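Long-range contacts in AhlC (Aeromonas hydrophila, PDB 6H2E), which probably contributes one of the three components of a tripartite alpha-pore-forming toxin of Aeromonas hydrophila, captured here in its soluble form: residues T19-S24 with I33-G38; G74-E79 with D243-R248; L87-I92 with G230-V235; S108-I113 with A206-F211; V125-T130 with G192-Q197. All blocks are in the same frame, centred on the assembly; numbering follows the deposited sequence.

Interaction 1. Residues T19-S24 with I33-G38; sequences TIQSFS and IQQNVG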
# COMPACT_ATOMS: atom_id res chain seq x y z
N THR B 19 -1.69 -17.03 10.29
CA THR B 19 -0.89 -15.87 10.16
C THR B 19 -1.39 -14.74 11.07
O THR B 19 -0.60 -13.97 11.58
CB THR B 19 -0.91 -15.39 8.71
OG1 THR B 19 -0.25 -16.37 7.93
CG2 THR B 19 -0.23 -14.05 8.54
N ILE B 20 -2.71 -14.59 11.18
CA ILE B 20 -3.33 -13.59 12.12
C ILE B 20 -3.02 -13.98 13.57
O ILE B 20 -2.86 -13.10 14.41
CB ILE B 20 -4.84 -13.53 11.82
CG1 ILE B 20 -5.08 -12.74 10.52
CG2 ILE B 20 -5.66 -12.97 12.97
CD1 ILE B 20 -6.43 -12.98 9.96
N GLN B 21 -2.95 -15.28 13.88
CA GLN B 21 -2.68 -15.69 15.26
C GLN B 21 -1.21 -15.44 15.61
O GLN B 21 -0.88 -15.46 16.79
CB GLN B 21 -2.98 -17.15 15.54
CG GLN B 21 -4.44 -17.55 15.35
CD GLN B 21 -5.41 -16.78 16.21
OE1 GLN B 21 -5.04 -16.20 17.25
NE2 GLN B 21 -6.67 -16.79 15.76
N SER B 22 -0.36 -15.17 14.60
CA SER B 22 1.07 -15.10 14.83
C SER B 22 1.46 -13.76 15.42
O SER B 22 2.61 -13.57 15.75
CB SER B 22 1.85 -15.37 13.55
OG SER B 22 1.72 -14.30 12.61
N PHE B 23 0.56 -12.78 15.38
CA PHE B 23 0.92 -11.45 15.86
C PHE B 23 0.63 -11.38 17.36
O PHE B 23 -0.46 -11.79 17.83
CB PHE B 23 0.12 -10.36 15.15
CG PHE B 23 0.54 -10.12 13.73
CD1 PHE B 23 0.05 -10.91 12.70
CD2 PHE B 23 1.40 -9.09 13.41
CE1 PHE B 23 0.47 -10.72 11.39
CE2 PHE B 23 1.81 -8.89 12.10
CZ PHE B 23 1.33 -9.69 11.09
N SER B 24 1.59 -10.83 18.10
CA SER B 24 1.45 -10.65 19.55
C SER B 24 1.69 -9.18 19.93
O SER B 24 2.27 -8.40 19.17
CB SER B 24 2.39 -11.56 20.26
OG SER B 24 3.69 -11.29 19.82
N ILE B 33 -10.26 -9.57 16.79
CA ILE B 33 -10.23 -10.19 15.45
C ILE B 33 -9.65 -11.61 15.52
O ILE B 33 -10.19 -12.57 14.91
CB ILE B 33 -9.44 -9.30 14.47
CG1 ILE B 33 -10.15 -7.95 14.26
CG2 ILE B 33 -9.21 -10.02 13.13
CD1 ILE B 33 -9.27 -6.90 13.64
N GLN B 34 -8.58 -11.78 16.28
CA GLN B 34 -7.93 -13.09 16.43
C GLN B 34 -8.89 -14.14 16.98
O GLN B 34 -8.91 -15.28 16.49
CB GLN B 34 -6.75 -13.01 17.39
CG GLN B 34 -5.53 -12.40 16.76
CD GLN B 34 -4.43 -12.19 17.77
OE1 GLN B 34 -4.66 -12.10 18.97
NE2 GLN B 34 -3.22 -12.12 17.28
N GLN B 35 -9.72 -13.79 17.96
CA GLN B 35 -10.62 -14.81 18.56
C GLN B 35 -11.77 -15.10 17.60
O GLN B 35 -12.13 -16.29 17.37
CB GLN B 35 -11.11 -14.41 19.95
CG GLN B 35 -9.98 -14.23 20.97
CD GLN B 35 -8.99 -15.38 21.01
OE1 GLN B 35 -9.29 -16.47 21.50
NE2 GLN B 35 -7.80 -15.15 20.51
N ASN B 36 -12.36 -14.02 17.08
CA ASN B 36 -13.43 -14.04 16.05
C ASN B 36 -13.00 -14.94 14.86
O ASN B 36 -13.63 -15.93 14.52
CB ASN B 36 -13.77 -12.60 15.64
CG ASN B 36 -14.81 -12.54 14.54
OD1 ASN B 36 -15.29 -13.58 14.11
ND2 ASN B 36 -15.11 -11.35 14.04
N VAL B 37 -11.82 -14.66 14.31
CA VAL B 37 -11.29 -15.46 13.22
C VAL B 37 -11.08 -16.92 13.68
O VAL B 37 -11.36 -17.85 12.94
CB VAL B 37 -10.01 -14.78 12.71
CG1 VAL B 37 -8.93 -15.73 12.28
CG2 VAL B 37 -10.31 -13.75 11.64
N GLY B 38 -10.60 -17.12 14.91
CA GLY B 38 -10.45 -18.47 15.50
C GLY B 38 -11.76 -19.24 15.53
O GLY B 38 -11.78 -20.42 15.19
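I20 and Q34 lie alongside each other and run in opposite directions, I20 CG2 resting 3.8 Å from Q34 CG, whereas the Q21 side chain comes in at a slant with its amide turned 32° from that of Q34. The Q34 chain, extended beyond CG, carries its amide up to the type I turn I20-F23 that leads out of helix 5-20. Both bonds of Q34 NE2 lie close to its own amide plane: one reaches F23 O at 2.8 Å, the other, straighter at 160°, reaches I20 O at 3.1 Å. Q21 returns the grip from the turn. A bend at chi2 (-58°) folds its NE2 back to Q34 O, 2.8 Å away. That carbonyl also takes the helical bond from G38 N, and the two donors arrive on opposite faces of its plane. I20 CD1 also makes a loose apolar contact with V37 CG2. F23 points its ring elsewhere, meeting F200 edge-to-face and T19 of the second subunit. Two carbonyls of the turn are thus satisfied by a single side-chain nitrogen, which ties the turn to helix 28-71 and should hold the Q34 amide against rotation.

Interaction 2. Residues G74-E79 with D243-R248; sequences GPFNPE and DPELAR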
# COMPACT_ATOMS: atom_id res chain seq x y z
N GLY B 74 -47.22 -38.45 -21.54
CA GLY B 74 -48.65 -38.30 -21.33
C GLY B 74 -48.97 -36.92 -20.74
O GLY B 74 -48.07 -36.15 -20.43
N PRO B 75 -50.26 -36.56 -20.58
CA PRO B 75 -50.63 -35.38 -19.80
C PRO B 75 -50.30 -35.65 -18.32
O PRO B 75 -49.94 -36.78 -18.00
CB PRO B 75 -52.15 -35.24 -20.00
CG PRO B 75 -52.49 -36.18 -21.15
CD PRO B 75 -51.43 -37.27 -21.12
N PHE B 76 -50.47 -34.62 -17.47
CA PHE B 76 -50.09 -34.63 -16.05
C PHE B 76 -51.33 -34.62 -15.14
O PHE B 76 -52.14 -33.70 -15.23
CB PHE B 76 -49.29 -33.36 -15.72
CG PHE B 76 -47.91 -33.24 -16.34
CD1 PHE B 76 -46.80 -33.80 -15.72
CD2 PHE B 76 -47.71 -32.50 -17.50
CE1 PHE B 76 -45.53 -33.66 -16.26
CE2 PHE B 76 -46.44 -32.37 -18.05
CZ PHE B 76 -45.36 -32.94 -17.42
N ASN B 77 -51.44 -35.61 -14.23
CA ASN B 77 -52.54 -35.71 -13.20
C ASN B 77 -52.42 -34.56 -12.21
O ASN B 77 -51.48 -34.54 -11.42
CB ASN B 77 -52.47 -37.02 -12.40
CG ASN B 77 -53.52 -38.05 -12.79
OD1 ASN B 77 -54.71 -37.80 -12.66
ND2 ASN B 77 -53.08 -39.22 -13.24
N PRO B 78 -53.35 -33.58 -12.16
CA PRO B 78 -53.17 -32.41 -11.29
C PRO B 78 -53.17 -32.70 -9.78
O PRO B 78 -52.91 -31.79 -9.00
CB PRO B 78 -54.33 -31.49 -11.69
CG PRO B 78 -54.75 -31.99 -13.05
CD PRO B 78 -54.58 -33.49 -12.96
N GLU B 79 -53.43 -33.96 -9.38
CA GLU B 79 -53.34 -34.37 -7.97
C GLU B 79 -51.92 -34.84 -7.61
O GLU B 79 -51.44 -34.55 -6.50
CB GLU B 79 -54.40 -35.44 -7.64
CG GLU B 79 -55.59 -34.89 -6.87
CD GLU B 79 -56.71 -35.87 -6.54
OE1 GLU B 79 -56.63 -37.03 -7.00
OE2 GLU B 79 -57.66 -35.47 -5.82
N ASP B 243 -54.57 -24.78 -17.48
CA ASP B 243 -53.84 -25.56 -18.49
C ASP B 243 -52.67 -26.25 -17.79
O ASP B 243 -51.59 -25.69 -17.70
CB ASP B 243 -53.32 -24.69 -19.65
CG ASP B 243 -52.68 -25.47 -20.80
OD1 ASP B 243 -52.79 -26.73 -20.81
OD2 ASP B 243 -52.08 -24.81 -21.69
N PRO B 244 -52.85 -27.50 -17.31
CA PRO B 244 -51.86 -28.13 -16.44
C PRO B 244 -50.58 -28.56 -17.18
O PRO B 244 -49.65 -29.08 -16.55
CB PRO B 244 -52.62 -29.33 -15.86
CG PRO B 244 -53.61 -29.70 -16.94
CD PRO B 244 -53.98 -28.39 -17.61
N GLU B 245 -50.50 -28.30 -18.50
CA GLU B 245 -49.25 -28.44 -19.24
C GLU B 245 -48.30 -27.26 -18.97
O GLU B 245 -47.18 -27.22 -19.50
CB GLU B 245 -49.55 -28.55 -20.73
CG GLU B 245 -48.35 -29.00 -21.57
CD GLU B 245 -47.87 -30.41 -21.29
OE1 GLU B 245 -46.84 -30.82 -21.91
OE2 GLU B 245 -48.54 -31.12 -20.48
N LEU B 246 -48.71 -26.28 -18.14
CA LEU B 246 -47.78 -25.22 -17.71
C LEU B 246 -46.63 -25.80 -16.86
O LEU B 246 -45.54 -25.26 -16.86
CB LEU B 246 -48.57 -24.16 -16.93
CG LEU B 246 -49.06 -22.96 -17.74
CD1 LEU B 246 -49.69 -21.91 -16.82
CD2 LEU B 246 -47.92 -22.36 -18.56
N ALA B 247 -46.93 -26.86 -16.10
CA ALA B 247 -45.96 -27.74 -15.43
C ALA B 247 -44.68 -27.96 -16.26
O ALA B 247 -43.61 -27.78 -15.75
CB ALA B 247 -46.61 -29.05 -15.10
N ARG B 248 -44.79 -28.27 -17.55
CA ARG B 248 -43.57 -28.51 -18.35
C ARG B 248 -42.61 -27.31 -18.24
O ARG B 248 -41.37 -27.47 -18.16
CB ARG B 248 -43.95 -28.80 -19.80
CG ARG B 248 -42.80 -29.05 -20.77
CD ARG B 248 -42.06 -30.33 -20.53
NE ARG B 248 -43.02 -31.39 -20.29
CZ ARG B 248 -43.16 -32.47 -21.04
NH1 ARG B 248 -42.25 -32.73 -21.97
NH2 ARG B 248 -44.16 -33.30 -20.82
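The F76 ring has A247 CB over one face, 4.3 Å from F76 CD2, and the E245 carboxylate at its edge, where E245 OE2 lies in the ring plane 3.4 Å from F76 CD2. R248 comes to the far end of the ring, R248 NH2 standing 3.6 Å from F76 CZ. Its guanidinium stands square to the ring, the planes 90° apart, with F76 CE2 at the guanidinium edge. Bends at chi2 (69°) and chi3 (45°) curl the arginine back to this place, beside E245 of the turn leading into helix 246-265. R248 NH2 and E245 OE1 form a long salt bridge of 3.8 Å, a matter of charge alone, the oxygen lying well out of the guanidinium plane. R248 NH2 also makes a weak hydrogen bond to N72 O. P78 CG and P244 CB touch loosely at 4.4 Å. The contact closes one end of the helical bundle: the link from helix 28-71 to helix 78-150 meets the start of helix 246-265, with L81 and Q69 also packing on F76. A carboxylate oxygen at the hydrogen-bearing rim of a phenyl ring is probably mildly favourable, and the nearby arginine should help to balance its charge.

Interaction 3. Residues L87-I92 with G230-V235; sequences LVQQEI and GDIANV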
# COMPACT_ATOMS: atom_id res chain seq x y z
N LEU B 87 -44.21 -32.28 -1.83
CA LEU B 87 -43.01 -32.99 -1.42
C LEU B 87 -41.78 -32.10 -1.62
O LEU B 87 -40.99 -31.90 -0.72
CB LEU B 87 -42.85 -34.31 -2.18
CG LEU B 87 -41.66 -35.15 -1.70
CD1 LEU B 87 -41.92 -35.72 -0.31
CD2 LEU B 87 -41.32 -36.26 -2.69
N VAL B 88 -41.64 -31.53 -2.82
CA VAL B 88 -40.49 -30.71 -3.10
C VAL B 88 -40.41 -29.51 -2.15
O VAL B 88 -39.33 -29.30 -1.59
CB VAL B 88 -40.44 -30.27 -4.57
CG1 VAL B 88 -39.39 -29.19 -4.78
CG2 VAL B 88 -40.15 -31.49 -5.43
N GLN B 89 -41.52 -28.79 -1.91
CA GLN B 89 -41.55 -27.63 -1.00
C GLN B 89 -41.11 -28.04 0.41
O GLN B 89 -40.44 -27.26 1.09
CB GLN B 89 -42.94 -26.98 -0.95
CG GLN B 89 -43.17 -25.91 -2.01
CD GLN B 89 -44.62 -25.49 -2.17
OE1 GLN B 89 -45.53 -25.95 -1.46
NE2 GLN B 89 -44.86 -24.60 -3.12
N GLN B 90 -41.48 -29.24 0.85
CA GLN B 90 -40.98 -29.82 2.12
C GLN B 90 -39.46 -30.09 2.08
O GLN B 90 -38.81 -30.16 3.13
CB GLN B 90 -41.64 -31.17 2.41
CG GLN B 90 -43.07 -31.09 2.94
CD GLN B 90 -43.72 -32.46 3.01
OE1 GLN B 90 -43.22 -33.38 3.66
NE2 GLN B 90 -44.84 -32.62 2.32
N GLU B 91 -38.89 -30.40 0.91
CA GLU B 91 -37.46 -30.78 0.88
C GLU B 91 -36.62 -29.51 0.69
O GLU B 91 -35.55 -29.40 1.25
CB GLU B 91 -37.19 -31.88 -0.15
CG GLU B 91 -37.43 -33.29 0.40
CD GLU B 91 -37.78 -34.40 -0.60
OE1 GLU B 91 -37.44 -34.27 -1.80
OE2 GLU B 91 -38.38 -35.43 -0.18
N ILE B 92 -37.17 -28.52 -0.03
CA ILE B 92 -36.61 -27.20 -0.18
C ILE B 92 -36.41 -26.56 1.20
O ILE B 92 -35.35 -25.96 1.41
CB ILE B 92 -37.48 -26.31 -1.09
CG1 ILE B 92 -37.23 -26.57 -2.58
CG2 ILE B 92 -37.26 -24.83 -0.77
CD1 ILE B 92 -38.18 -25.82 -3.52
N GLY B 230 -39.89 -20.33 -6.32
CA GLY B 230 -40.81 -19.61 -7.21
C GLY B 230 -41.29 -20.44 -8.39
O GLY B 230 -42.47 -20.39 -8.74
N ASP B 231 -40.39 -21.22 -8.99
CA ASP B 231 -40.75 -22.09 -10.13
C ASP B 231 -41.69 -23.22 -9.67
O ASP B 231 -42.76 -23.47 -10.27
CB ASP B 231 -39.51 -22.66 -10.81
CG ASP B 231 -38.67 -21.62 -11.54
OD1 ASP B 231 -39.25 -20.58 -11.94
OD2 ASP B 231 -37.46 -21.86 -11.70
N ILE B 232 -41.30 -23.90 -8.61
CA ILE B 232 -42.13 -24.97 -8.03
C ILE B 232 -43.53 -24.43 -7.66
O ILE B 232 -44.54 -25.04 -8.05
CB ILE B 232 -41.39 -25.59 -6.84
CG1 ILE B 232 -40.14 -26.33 -7.32
CG2 ILE B 232 -42.26 -26.46 -5.98
CD1 ILE B 232 -40.35 -27.26 -8.49
N ALA B 233 -43.61 -23.32 -6.92
CA ALA B 233 -44.92 -22.78 -6.43
C ALA B 233 -45.87 -22.55 -7.61
O ALA B 233 -47.02 -22.93 -7.55
CB ALA B 233 -44.72 -21.50 -5.63
N ASN B 234 -45.35 -21.98 -8.71
CA ASN B 234 -46.04 -21.81 -9.99
C ASN B 234 -46.48 -23.12 -10.65
O ASN B 234 -46.78 -23.13 -11.83
CB ASN B 234 -45.18 -21.09 -11.03
CG ASN B 234 -45.23 -19.60 -10.85
OD1 ASN B 234 -46.08 -19.09 -10.12
ND2 ASN B 234 -44.32 -18.89 -11.50
N VAL B 235 -46.54 -24.22 -9.90
CA VAL B 235 -47.18 -25.42 -10.39
C VAL B 235 -48.43 -25.65 -9.53
O VAL B 235 -49.54 -25.81 -10.06
CB VAL B 235 -46.19 -26.61 -10.40
CG1 VAL B 235 -46.86 -27.91 -10.78
CG2 VAL B 235 -45.02 -26.35 -11.33
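V88 O is gripped by two backbone donors of its own helix, E91 N and I92 N, each at 2.8 Å, while the V88 side chain is turned to segment 230-235 of helix 166-236. There V88 CG1 meets I232 CG1 at 3.9 Å, the two branched side chains crossing at about a right angle. The V88 methyl reaches the neighbouring helix because CG1 stands opposite the backbone N (chi1 169°). I232 presents two branches: CG1 to V88 and, more loosely, to I92 CD1 at 4.3 Å, and CG2 to Q89 CG at 4.1 Å. Q89 and I232 pass alongside in opposite directions, the glutamine stretched out beyond CG, so that Q89 NE2 ends 3.8 Å from A233 CA, over the backbone rather than at a polar partner of this segment. The two helices are the long antiparallel pair of the bundle, 78-150 and 166-236, here with segment axes 10.4 Å apart and running at 155°. This elongated all-helical build recalls the ClyA-type alpha-pore-forming toxins. L62 and F58 of helix 28-71 pack on V88 and I92, and V85, a turn earlier on helix 78-150, packs on I232. Helix 246-265 lies against the same part of helix 166-236, F250 touching N234 and V235.

Interaction 4. Residues S108-I113 with A206-F211; sequences SANDRI and AFSQQF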
# COMPACT_ATOMS: atom_id res chain seq x y z
N SER B 108 -22.60 -11.44 10.41
CA SER B 108 -22.39 -10.89 11.76
C SER B 108 -20.91 -10.96 12.12
O SER B 108 -20.39 -10.02 12.75
CB SER B 108 -23.23 -11.55 12.83
OG SER B 108 -23.11 -12.95 12.78
N ALA B 109 -20.25 -12.07 11.80
CA ALA B 109 -18.88 -12.23 12.24
C ALA B 109 -17.97 -11.36 11.35
O ALA B 109 -17.08 -10.73 11.81
CB ALA B 109 -18.48 -13.69 12.22
N ASN B 110 -18.28 -11.25 10.07
CA ASN B 110 -17.46 -10.40 9.19
C ASN B 110 -17.70 -8.91 9.48
O ASN B 110 -16.74 -8.10 9.40
CB ASN B 110 -17.69 -10.73 7.71
CG ASN B 110 -16.69 -10.07 6.78
OD1 ASN B 110 -15.47 -10.07 6.99
ND2 ASN B 110 -17.24 -9.45 5.77
N ASP B 111 -18.94 -8.56 9.82
CA ASP B 111 -19.26 -7.17 10.27
C ASP B 111 -18.43 -6.81 11.50
O ASP B 111 -17.98 -5.70 11.59
CB ASP B 111 -20.76 -6.96 10.53
CG ASP B 111 -21.61 -6.95 9.26
OD1 ASP B 111 -21.01 -6.88 8.15
OD2 ASP B 111 -22.87 -7.06 9.36
N ARG B 112 -18.21 -7.75 12.43
CA ARG B 112 -17.37 -7.42 13.62
C ARG B 112 -15.90 -7.31 13.25
O ARG B 112 -15.12 -6.65 13.97
CB ARG B 112 -17.54 -8.45 14.75
CG ARG B 112 -18.98 -8.53 15.26
CD ARG B 112 -19.34 -9.78 16.07
NE ARG B 112 -18.17 -10.51 16.56
CZ ARG B 112 -17.95 -11.82 16.43
NH1 ARG B 112 -18.86 -12.60 15.85
NH2 ARG B 112 -16.84 -12.34 16.94
N ILE B 113 -15.47 -7.94 12.15
CA ILE B 113 -14.06 -7.76 11.73
C ILE B 113 -13.88 -6.36 11.16
O ILE B 113 -12.85 -5.69 11.42
CB ILE B 113 -13.59 -8.84 10.74
CG1 ILE B 113 -13.69 -10.23 11.35
CG2 ILE B 113 -12.14 -8.59 10.28
CD1 ILE B 113 -13.34 -11.34 10.36
N ALA B 206 -7.24 -8.97 4.04
CA ALA B 206 -7.17 -10.17 3.21
C ALA B 206 -8.20 -11.20 3.72
O ALA B 206 -9.03 -11.71 2.96
CB ALA B 206 -5.74 -10.66 3.23
N PHE B 207 -8.24 -11.43 5.04
CA PHE B 207 -9.21 -12.44 5.54
C PHE B 207 -10.64 -12.06 5.19
O PHE B 207 -11.43 -12.92 4.85
CB PHE B 207 -9.07 -12.66 7.04
CG PHE B 207 -9.94 -13.75 7.62
CD1 PHE B 207 -11.23 -13.49 8.01
CD2 PHE B 207 -9.45 -15.02 7.84
CE1 PHE B 207 -12.04 -14.49 8.53
CE2 PHE B 207 -10.23 -16.00 8.44
CZ PHE B 207 -11.53 -15.73 8.78
N SER B 208 -10.96 -10.76 5.24
CA SER B 208 -12.30 -10.25 5.02
C SER B 208 -12.66 -10.30 3.54
O SER B 208 -13.82 -10.45 3.24
CB SER B 208 -12.43 -8.83 5.52
OG SER B 208 -12.14 -8.81 6.90
N GLN B 209 -11.67 -10.07 2.66
CA GLN B 209 -11.86 -10.14 1.19
C GLN B 209 -12.27 -11.59 0.85
O GLN B 209 -13.26 -11.83 0.21
CB GLN B 209 -10.56 -9.64 0.54
CG GLN B 209 -10.60 -9.65 -0.99
CD GLN B 209 -10.42 -11.04 -1.58
OE1 GLN B 209 -9.52 -11.80 -1.23
NE2 GLN B 209 -11.30 -11.39 -2.50
N GLN B 210 -11.59 -12.56 1.47
CA GLN B 210 -11.91 -13.97 1.28
C GLN B 210 -13.30 -14.27 1.82
O GLN B 210 -14.08 -14.94 1.16
CB GLN B 210 -10.87 -14.86 1.95
CG GLN B 210 -9.50 -14.78 1.29
CD GLN B 210 -9.41 -15.33 -0.12
OE1 GLN B 210 -10.18 -16.17 -0.55
NE2 GLN B 210 -8.36 -14.90 -0.82
N PHE B 211 -13.59 -13.72 3.00
CA PHE B 211 -14.82 -13.97 3.70
C PHE B 211 -15.98 -13.34 2.93
O PHE B 211 -17.07 -13.95 2.89
CB PHE B 211 -14.73 -13.42 5.12
CG PHE B 211 -15.62 -14.01 6.20
CD1 PHE B 211 -16.45 -15.09 5.99
CD2 PHE B 211 -15.51 -13.53 7.50
CE1 PHE B 211 -17.24 -15.60 7.02
CE2 PHE B 211 -16.26 -14.07 8.54
CZ PHE B 211 -17.13 -15.10 8.30
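I113 reaches into the hollow between F207, S208 and F211 on the facing helix. I113 CD1 lies 3.8 Å from F207 CD1 and near the plane of the F211 ring, at its edge, 4.2 Å from F211 CD2. The other branch, I113 CG2, sits 3.4 Å from S208 OG. In return the F211 ring pushes between A109 and N110: F211 CD2 comes within 3.6 Å of N110 CB, and F211 CE2 within 4.3 Å of A109 CB. The N110 and F211 side chains lie alongside with opposite headings, amide and ring planes 60° apart. Helices 78-150 and 166-236, the antiparallel pair of the bundle, run here at 153°, their backbones closest at N110 and S208. M13 and L44 cover F211 from helices 5-20 and 28-71, while M13, I20 and V37 pack on F207. N110 OD1 stands 3.6 Å from S208 OG without bonding to it; the serine hydroxyl bonds instead to T204 O within its own helix, so what joins the two segments here is chiefly van der Waals packing.

Interaction 5. Residues V125-T130 with G192-Q197; sequences VELQAT and GQIQRQ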
# COMPACT_ATOMS: atom_id res chain seq x y z
N VAL B 125 -3.69 6.02 13.19
CA VAL B 125 -3.69 7.47 12.98
C VAL B 125 -3.16 8.18 14.24
O VAL B 125 -2.19 8.92 14.17
CB VAL B 125 -5.09 7.97 12.58
CG1 VAL B 125 -5.04 9.43 12.16
CG2 VAL B 125 -5.68 7.14 11.45
N GLU B 126 -3.68 7.85 15.42
CA GLU B 126 -3.20 8.47 16.67
C GLU B 126 -1.74 8.12 16.93
O GLU B 126 -0.99 8.88 17.62
CB GLU B 126 -4.13 8.12 17.82
CG GLU B 126 -4.27 9.24 18.84
CD GLU B 126 -4.84 10.55 18.29
OE1 GLU B 126 -5.79 10.48 17.47
OE2 GLU B 126 -4.32 11.64 18.69
N LEU B 127 -1.27 7.02 16.36
CA LEU B 127 0.15 6.70 16.55
C LEU B 127 1.00 7.63 15.68
O LEU B 127 2.09 8.00 16.07
CB LEU B 127 0.39 5.21 16.29
CG LEU B 127 -0.02 4.27 17.43
CD1 LEU B 127 0.09 2.81 17.01
CD2 LEU B 127 0.82 4.51 18.68
N GLN B 128 0.45 8.07 14.55
CA GLN B 128 1.15 9.00 13.66
C GLN B 128 1.07 10.43 14.20
O GLN B 128 1.98 11.18 14.06
CB GLN B 128 0.61 8.91 12.23
CG GLN B 128 1.45 7.99 11.36
CD GLN B 128 0.65 7.26 10.32
OE1 GLN B 128 -0.55 7.49 10.15
NE2 GLN B 128 1.30 6.35 9.63
N ALA B 129 -0.05 10.80 14.80
CA ALA B 129 -0.10 12.05 15.47
C ALA B 129 0.96 12.08 16.55
O ALA B 129 1.55 13.12 16.80
CB ALA B 129 -1.48 12.31 16.03
N THR B 130 1.23 10.93 17.18
CA THR B 130 2.17 10.93 18.28
C THR B 130 3.63 10.99 17.79
O THR B 130 4.47 11.69 18.40
CB THR B 130 1.96 9.74 19.20
OG1 THR B 130 0.58 9.64 19.57
CG2 THR B 130 2.85 9.84 20.42
N GLY B 192 7.90 0.91 15.01
CA GLY B 192 7.76 -0.52 15.24
C GLY B 192 6.30 -0.91 15.43
O GLY B 192 5.81 -1.82 14.77
N GLN B 193 5.57 -0.18 16.27
CA GLN B 193 4.21 -0.59 16.55
C GLN B 193 3.31 -0.34 15.33
O GLN B 193 2.39 -1.09 15.10
CB GLN B 193 3.60 0.17 17.71
CG GLN B 193 4.25 -0.07 19.05
CD GLN B 193 3.87 1.07 19.97
OE1 GLN B 193 2.89 1.77 19.74
NE2 GLN B 193 4.67 1.29 21.00
N ILE B 194 3.56 0.76 14.63
CA ILE B 194 2.82 1.14 13.43
C ILE B 194 2.98 0.06 12.35
O ILE B 194 1.97 -0.32 11.68
CB ILE B 194 3.32 2.52 12.95
CG1 ILE B 194 2.76 3.63 13.85
CG2 ILE B 194 2.99 2.80 11.48
CD1 ILE B 194 3.38 4.94 13.54
N GLN B 195 4.23 -0.42 12.19
CA GLN B 195 4.61 -1.39 11.18
C GLN B 195 3.92 -2.72 11.50
O GLN B 195 3.31 -3.30 10.63
CB GLN B 195 6.13 -1.49 11.11
CG GLN B 195 6.62 -2.56 10.14
CD GLN B 195 8.13 -2.62 10.16
OE1 GLN B 195 8.80 -2.07 9.28
NE2 GLN B 195 8.69 -3.26 11.19
N ARG B 196 3.92 -3.13 12.77
CA ARG B 196 3.20 -4.32 13.21
C ARG B 196 1.71 -4.15 12.89
O ARG B 196 1.06 -5.05 12.41
CB ARG B 196 3.40 -4.61 14.71
CG ARG B 196 4.48 -5.63 15.05
CD ARG B 196 4.61 -5.89 16.57
NE ARG B 196 5.36 -4.86 17.29
CZ ARG B 196 4.91 -4.11 18.32
NH1 ARG B 196 3.62 -4.05 18.65
NH2 ARG B 196 5.79 -3.42 19.04
N GLN B 197 1.14 -2.99 13.18
CA GLN B 197 -0.29 -2.84 12.99
C GLN B 197 -0.67 -2.89 11.50
O GLN B 197 -1.76 -3.37 11.15
CB GLN B 197 -0.79 -1.57 13.66
CG GLN B 197 -1.13 -1.87 15.11
CD GLN B 197 -1.12 -0.68 16.04
OE1 GLN B 197 -0.60 -0.75 17.16
NE2 GLN B 197 -1.75 0.38 15.58
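This is an antiparallel helix-helix contact near the surface of the long hairpin made by helices 78-150 and 166-236, with segment axes 10.2 Å apart at 159°. L127 is its centre, and each part of the side chain has its own partner. L127 CB rests on I194 CG1 at 3.8 Å. At the fork, CD1 and CD2 part toward two glutamines, one helical turn apart on the opposite helix: L127 CD2 lies 3.6 Å from Q193 OE1, and L127 CD1 lies 3.4 Å from Q197 NE2. Both glutamine side chains cross the leucine at about a right angle. With CG beside the backbone N (chi1 -78°), L127 sends its fork between them. I194 finishes the apolar strip by reaching Q128 CG with its CD1, 4.2 Å away. Q193 NE2 bonds to Q189 OE1 along its own helix, so the Q193 amide has a polar partner despite lying against a methyl group. Along the hairpin, I190 packs on L127 and I131 on I194, while L26 and P27 of the loop before helix 28-71 lie against Q197. E126 forms a salt bridge to R122 of the third subunit, and Q195 and R196 pack on Q210 and Q15 of the second, so the helix pair is flanked by neighbouring chains.

In the fold
The five contacts are strung along one elongated helical chain. Interactions 3, 4 and 5 are successive points on the antiparallel pair 78-150 and 166-236; the centres of 3 and 4 lie 34 Å apart, those of 4 and 5 23 Å. In sequence each encloses the next, as in a hairpin, and interaction 2 encloses all three. Interaction 2 lies 15 Å from interaction 3, centre to centre, and 70 Å from interaction 5 beyond the chain's centre. Interaction 1 closes earlier in the chain, yet touches interaction 4, where N36 ND2 reaches A109 O, and interaction 5 through F23. The two long helices thus form a spine against which the shorter N- and C-terminal helices pack.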